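Local coordinates for LRR receptor-like serine/threonine-protein kinase RGI3 (Arabidopsis thaliana, PDB 5HZ0) that serves as a membrane receptor kinase whose extracellular leucine-rich repeats bind RGF peptide hormones that maintain the root stem cell niche, at residues R374-G388 / C397-A411. The protein carries 5 engineered substitutions. Sequence-based numbering, arbitrary orientation.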
# COMPACT_ATOMS: atom_id res chain seq x y z
N ARG A 374 -8.46 -22.78 -4.85
CA ARG A 374 -7.19 -23.37 -4.43
C ARG A 374 -6.08 -22.33 -4.46
O ARG A 374 -5.00 -22.53 -3.89
CB ARG A 374 -6.83 -24.59 -5.30
CG ARG A 374 -7.70 -25.83 -5.02
CD ARG A 374 -7.43 -27.00 -5.97
NE ARG A 374 -6.00 -27.24 -6.18
CZ ARG A 374 -5.36 -26.95 -7.31
NH1 ARG A 374 -6.02 -26.41 -8.33
NH2 ARG A 374 -4.06 -27.19 -7.42
N ASN A 375 -6.33 -21.23 -5.16
CA ASN A 375 -5.40 -20.11 -5.17
C ASN A 375 -5.71 -18.86 -4.32
O ASN A 375 -4.98 -17.88 -4.38
CB ASN A 375 -4.97 -19.77 -6.60
CG ASN A 375 -3.68 -20.46 -6.99
OD1 ASN A 375 -3.55 -21.01 -8.09
ND2 ASN A 375 -2.71 -20.44 -6.07
N LEU A 376 -6.79 -18.88 -3.55
CA LEU A 376 -7.19 -17.70 -2.80
C LEU A 376 -6.28 -17.52 -1.57
O LEU A 376 -6.28 -18.37 -0.67
CB LEU A 376 -8.63 -17.89 -2.34
CG LEU A 376 -9.42 -16.71 -1.79
CD1 LEU A 376 -9.53 -15.61 -2.84
CD2 LEU A 376 -10.81 -17.15 -1.34
N THR A 377 -5.49 -16.44 -1.54
CA THR A 377 -4.68 -16.09 -0.37
C THR A 377 -5.40 -15.23 0.66
O THR A 377 -5.18 -15.35 1.86
CB THR A 377 -3.32 -15.44 -0.73
OG1 THR A 377 -3.55 -14.18 -1.36
CG2 THR A 377 -2.55 -16.35 -1.68
N LYS A 378 -6.23 -14.32 0.15
CA LYS A 378 -6.86 -13.32 1.00
C LYS A 378 -8.36 -13.35 0.86
O LYS A 378 -8.89 -13.18 -0.24
CB LYS A 378 -6.35 -11.93 0.65
CG LYS A 378 -4.87 -11.74 0.88
CD LYS A 378 -4.48 -10.34 0.44
CE LYS A 378 -3.02 -10.06 0.68
NZ LYS A 378 -2.67 -8.79 0.01
N LEU A 379 -9.04 -13.58 1.98
CA LEU A 379 -10.49 -13.49 2.01
C LEU A 379 -10.88 -12.50 3.11
O LEU A 379 -10.66 -12.74 4.31
CB LEU A 379 -11.11 -14.88 2.25
CG LEU A 379 -12.63 -15.02 2.33
CD1 LEU A 379 -13.28 -14.31 1.16
CD2 LEU A 379 -13.10 -16.50 2.37
N LEU A 380 -11.42 -11.35 2.70
CA LEU A 380 -11.79 -10.31 3.65
C LEU A 380 -13.23 -9.91 3.45
O LEU A 380 -13.59 -9.25 2.47
CB LEU A 380 -10.88 -9.10 3.44
CG LEU A 380 -9.41 -9.50 3.33
CD1 LEU A 380 -8.57 -8.39 2.73
CD2 LEU A 380 -8.86 -9.94 4.69
N LEU A 381 -14.05 -10.41 4.37
CA LEU A 381 -15.49 -10.19 4.46
C LEU A 381 -15.95 -9.33 5.66
O LEU A 381 -17.13 -9.33 6.02
CB LEU A 381 -16.24 -11.53 4.40
CG LEU A 381 -15.97 -12.44 3.19
CD1 LEU A 381 -16.90 -13.64 3.27
CD2 LEU A 381 -16.14 -11.73 1.86
N LEU A 382 -14.99 -8.73 6.35
CA LEU A 382 -15.25 -8.06 7.61
C LEU A 382 -16.27 -6.92 7.52
O LEU A 382 -16.45 -6.32 6.46
CB LEU A 382 -13.95 -7.62 8.32
CG LEU A 382 -13.04 -6.52 7.77
CD1 LEU A 382 -13.45 -5.12 8.23
CD2 LEU A 382 -11.61 -6.80 8.18
N SER A 383 -16.96 -6.66 8.62
CA SER A 383 -18.01 -5.63 8.65
C SER A 383 -19.09 -5.75 7.56
O SER A 383 -19.12 -5.00 6.59
CB SER A 383 -17.42 -4.22 8.65
OG SER A 383 -18.47 -3.28 8.53
N ASN A 384 -19.97 -6.72 7.74
CA ASN A 384 -21.13 -6.87 6.88
C ASN A 384 -22.24 -7.38 7.78
O ASN A 384 -22.13 -7.30 9.00
CB ASN A 384 -20.85 -7.87 5.75
CG ASN A 384 -20.10 -7.24 4.59
OD1 ASN A 384 -20.68 -6.52 3.80
ND2 ASN A 384 -18.80 -7.52 4.48
N ASP A 385 -23.34 -7.82 7.17
CA ASP A 385 -24.43 -8.49 7.88
C ASP A 385 -24.42 -10.01 7.80
O ASP A 385 -25.47 -10.63 7.92
CB ASP A 385 -25.81 -7.90 7.58
CG ASP A 385 -26.81 -8.21 8.69
OD1 ASP A 385 -26.38 -8.29 9.87
OD2 ASP A 385 -28.02 -8.39 8.41
N LEU A 386 -23.29 -10.60 7.41
CA LEU A 386 -23.19 -12.05 7.20
C LEU A 386 -23.50 -12.91 8.43
O LEU A 386 -22.98 -12.68 9.52
CB LEU A 386 -21.80 -12.41 6.67
CG LEU A 386 -21.36 -11.76 5.36
CD1 LEU A 386 -19.88 -11.98 5.16
CD2 LEU A 386 -22.13 -12.37 4.21
N SER A 387 -24.35 -13.91 8.25
CA SER A 387 -24.68 -14.86 9.31
C SER A 387 -24.48 -16.31 8.86
O SER A 387 -23.91 -16.55 7.79
CB SER A 387 -26.12 -14.66 9.77
OG SER A 387 -27.00 -14.79 8.67
N GLY A 388 -24.93 -17.25 9.68
CA GLY A 388 -24.79 -18.66 9.37
C GLY A 388 -23.48 -19.23 9.88
O GLY A 388 -22.72 -18.53 10.54
N CYS A 397 -9.56 -24.62 1.37
CA CYS A 397 -8.96 -23.45 0.74
C CYS A 397 -7.50 -23.48 1.11
O CYS A 397 -7.07 -22.89 2.12
CB CYS A 397 -9.62 -22.19 1.33
SG CYS A 397 -9.67 -20.68 0.31
N THR A 398 -6.71 -24.03 0.19
CA THR A 398 -5.43 -24.62 0.52
C THR A 398 -4.39 -23.56 0.80
O THR A 398 -3.54 -23.73 1.67
CB THR A 398 -4.93 -25.55 -0.63
OG1 THR A 398 -5.97 -26.47 -0.97
CG2 THR A 398 -3.70 -26.34 -0.21
N ASN A 399 -4.45 -22.48 0.03
CA ASN A 399 -3.48 -21.40 0.08
C ASN A 399 -3.90 -20.20 0.91
O ASN A 399 -3.20 -19.18 0.88
CB ASN A 399 -3.13 -20.93 -1.34
CG ASN A 399 -2.20 -21.91 -2.06
OD1 ASN A 399 -1.35 -22.55 -1.45
ND2 ASN A 399 -2.37 -22.01 -3.37
N LEU A 400 -5.04 -20.28 1.58
CA LEU A 400 -5.53 -19.15 2.37
C LEU A 400 -4.47 -18.69 3.35
O LEU A 400 -3.98 -19.47 4.15
CB LEU A 400 -6.78 -19.53 3.17
CG LEU A 400 -7.68 -18.39 3.61
CD1 LEU A 400 -8.02 -17.45 2.43
CD2 LEU A 400 -8.94 -18.96 4.24
N TYR A 401 -4.13 -17.41 3.26
CA TYR A 401 -3.10 -16.79 4.08
C TYR A 401 -3.73 -15.87 5.14
O TYR A 401 -3.51 -16.03 6.35
CB TYR A 401 -2.16 -16.00 3.18
CG TYR A 401 -0.94 -15.46 3.89
CD1 TYR A 401 0.18 -16.25 4.07
CD2 TYR A 401 -0.90 -14.15 4.36
CE1 TYR A 401 1.30 -15.78 4.69
CE2 TYR A 401 0.23 -13.66 4.99
CZ TYR A 401 1.32 -14.48 5.16
OH TYR A 401 2.46 -14.02 5.78
N ARG A 402 -4.47 -14.87 4.65
CA ARG A 402 -5.14 -13.88 5.48
C ARG A 402 -6.66 -14.01 5.40
O ARG A 402 -7.26 -13.86 4.33
CB ARG A 402 -4.70 -12.48 5.05
CG ARG A 402 -5.41 -11.30 5.72
CD ARG A 402 -4.74 -10.01 5.28
NE ARG A 402 -5.21 -8.88 6.05
CZ ARG A 402 -4.73 -8.55 7.24
NH1 ARG A 402 -5.22 -7.49 7.88
NH2 ARG A 402 -3.78 -9.28 7.79
N LEU A 403 -7.27 -14.29 6.55
CA LEU A 403 -8.70 -14.49 6.66
C LEU A 403 -9.33 -13.52 7.67
O LEU A 403 -8.97 -13.53 8.86
CB LEU A 403 -9.00 -15.92 7.11
CG LEU A 403 -10.50 -16.23 7.22
CD1 LEU A 403 -11.17 -16.18 5.84
CD2 LEU A 403 -10.77 -17.57 7.89
N ARG A 404 -10.22 -12.65 7.21
CA ARG A 404 -10.91 -11.76 8.15
C ARG A 404 -12.41 -11.79 7.95
O ARG A 404 -12.94 -11.30 6.94
CB ARG A 404 -10.38 -10.34 7.99
CG ARG A 404 -8.87 -10.27 8.12
CD ARG A 404 -8.43 -8.87 8.44
NE ARG A 404 -8.98 -8.46 9.73
CZ ARG A 404 -8.83 -7.25 10.27
NH1 ARG A 404 -8.16 -6.31 9.62
NH2 ARG A 404 -9.37 -7.00 11.46
N LEU A 405 -13.08 -12.44 8.90
CA LEU A 405 -14.54 -12.57 8.94
C LEU A 405 -15.21 -11.69 10.00
O LEU A 405 -16.41 -11.78 10.23
CB LEU A 405 -14.97 -14.03 9.08
CG LEU A 405 -14.46 -14.99 8.01
CD1 LEU A 405 -15.08 -16.37 8.19
CD2 LEU A 405 -14.74 -14.46 6.63
N ASN A 406 -14.40 -10.88 10.68
CA ASN A 406 -14.83 -10.12 11.84
C ASN A 406 -15.91 -9.06 11.58
O ASN A 406 -15.98 -8.49 10.49
CB ASN A 406 -13.61 -9.51 12.56
CG ASN A 406 -12.77 -8.64 11.65
OD1 ASN A 406 -11.97 -9.14 10.87
ND2 ASN A 406 -12.94 -7.33 11.77
N GLY A 407 -16.77 -8.82 12.57
CA GLY A 407 -17.82 -7.83 12.41
C GLY A 407 -19.00 -8.30 11.58
O GLY A 407 -19.45 -7.61 10.65
N ASN A 408 -19.49 -9.49 11.92
CA ASN A 408 -20.68 -10.07 11.31
C ASN A 408 -21.54 -10.76 12.38
O ASN A 408 -21.34 -10.54 13.57
CB ASN A 408 -20.30 -11.06 10.20
CG ASN A 408 -19.75 -10.38 8.96
OD1 ASN A 408 -20.51 -9.79 8.19
ND2 ASN A 408 -18.44 -10.45 8.75
N ARG A 409 -22.54 -11.51 11.94
CA ARG A 409 -23.42 -12.32 12.80
C ARG A 409 -23.14 -13.82 12.85
O ARG A 409 -24.05 -14.60 13.17
CB ARG A 409 -24.91 -12.03 12.59
CG ARG A 409 -25.40 -10.76 13.27
CD ARG A 409 -26.92 -10.63 13.26
NE ARG A 409 -27.48 -10.45 11.92
CZ ARG A 409 -28.38 -11.27 11.39
NH1 ARG A 409 -28.82 -12.31 12.09
NH2 ARG A 409 -28.85 -11.05 10.17
N LEU A 410 -21.96 -14.24 12.39
CA LEU A 410 -21.65 -15.68 12.22
C LEU A 410 -21.95 -16.53 13.46
O LEU A 410 -21.62 -16.14 14.57
CB LEU A 410 -20.19 -15.85 11.81
CG LEU A 410 -19.79 -15.15 10.50
CD1 LEU A 410 -18.28 -15.21 10.29
CD2 LEU A 410 -20.54 -15.73 9.30
N ALA A 411 -22.58 -17.69 13.26
CA ALA A 411 -23.00 -18.55 14.38
C ALA A 411 -22.38 -19.94 14.36
O ALA A 411 -21.66 -20.29 13.43
CB ALA A 411 -24.53 -18.65 14.44
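Leu379 and Leu403 lie side by side on the buried face of two neighbouring parallel strands, a clear case of one leucine-rich repeat stacking on the next. Leu379 CB meets Leu403 CD1 at 3.8 Å, and Leu381 and Leu405 repeat the pairing two residues further along. Backbone bonds bind the strands in register, Leu379 N reaching Arg402 O and Arg404 N reaching Leu379 O.

Just beyond the strands, Asn408 turns its amide back toward 374-388. Its ND2 reaches Leu381 O at 3.2 Å and also binds Leu405 O of its own turn; its OD1 accepts Leu386 N at 3.0 Å. These bonds use both ends of the buried amide and fix its rotation. Asn384 ND2 grips Leu381 O from the opposite face of that carbonyl, 2.9 Å away.

The opposite sheet face, bearing Lys378, Leu380, Arg402 and Arg404, meets the hormone. The Arg404 chain bends at chi3 (63°), bringing its guanidinium against Leu382 CD2, 3.4 Å above its centre; this group also pairs with Asp428, while Arg402 and Arg404 form salt bridges to the bound peptide backbone. The loose side is the solvent margin, where exposed Arg409 forms a salt bridge, its NE 3.2 Å from Asp385 OD1.

Asparagines bonded to the turns that follow each parallel strand are a hallmark of the leucine-rich repeat solenoid, here next to the peptide-recognition strands of the receptor's extracellular domain.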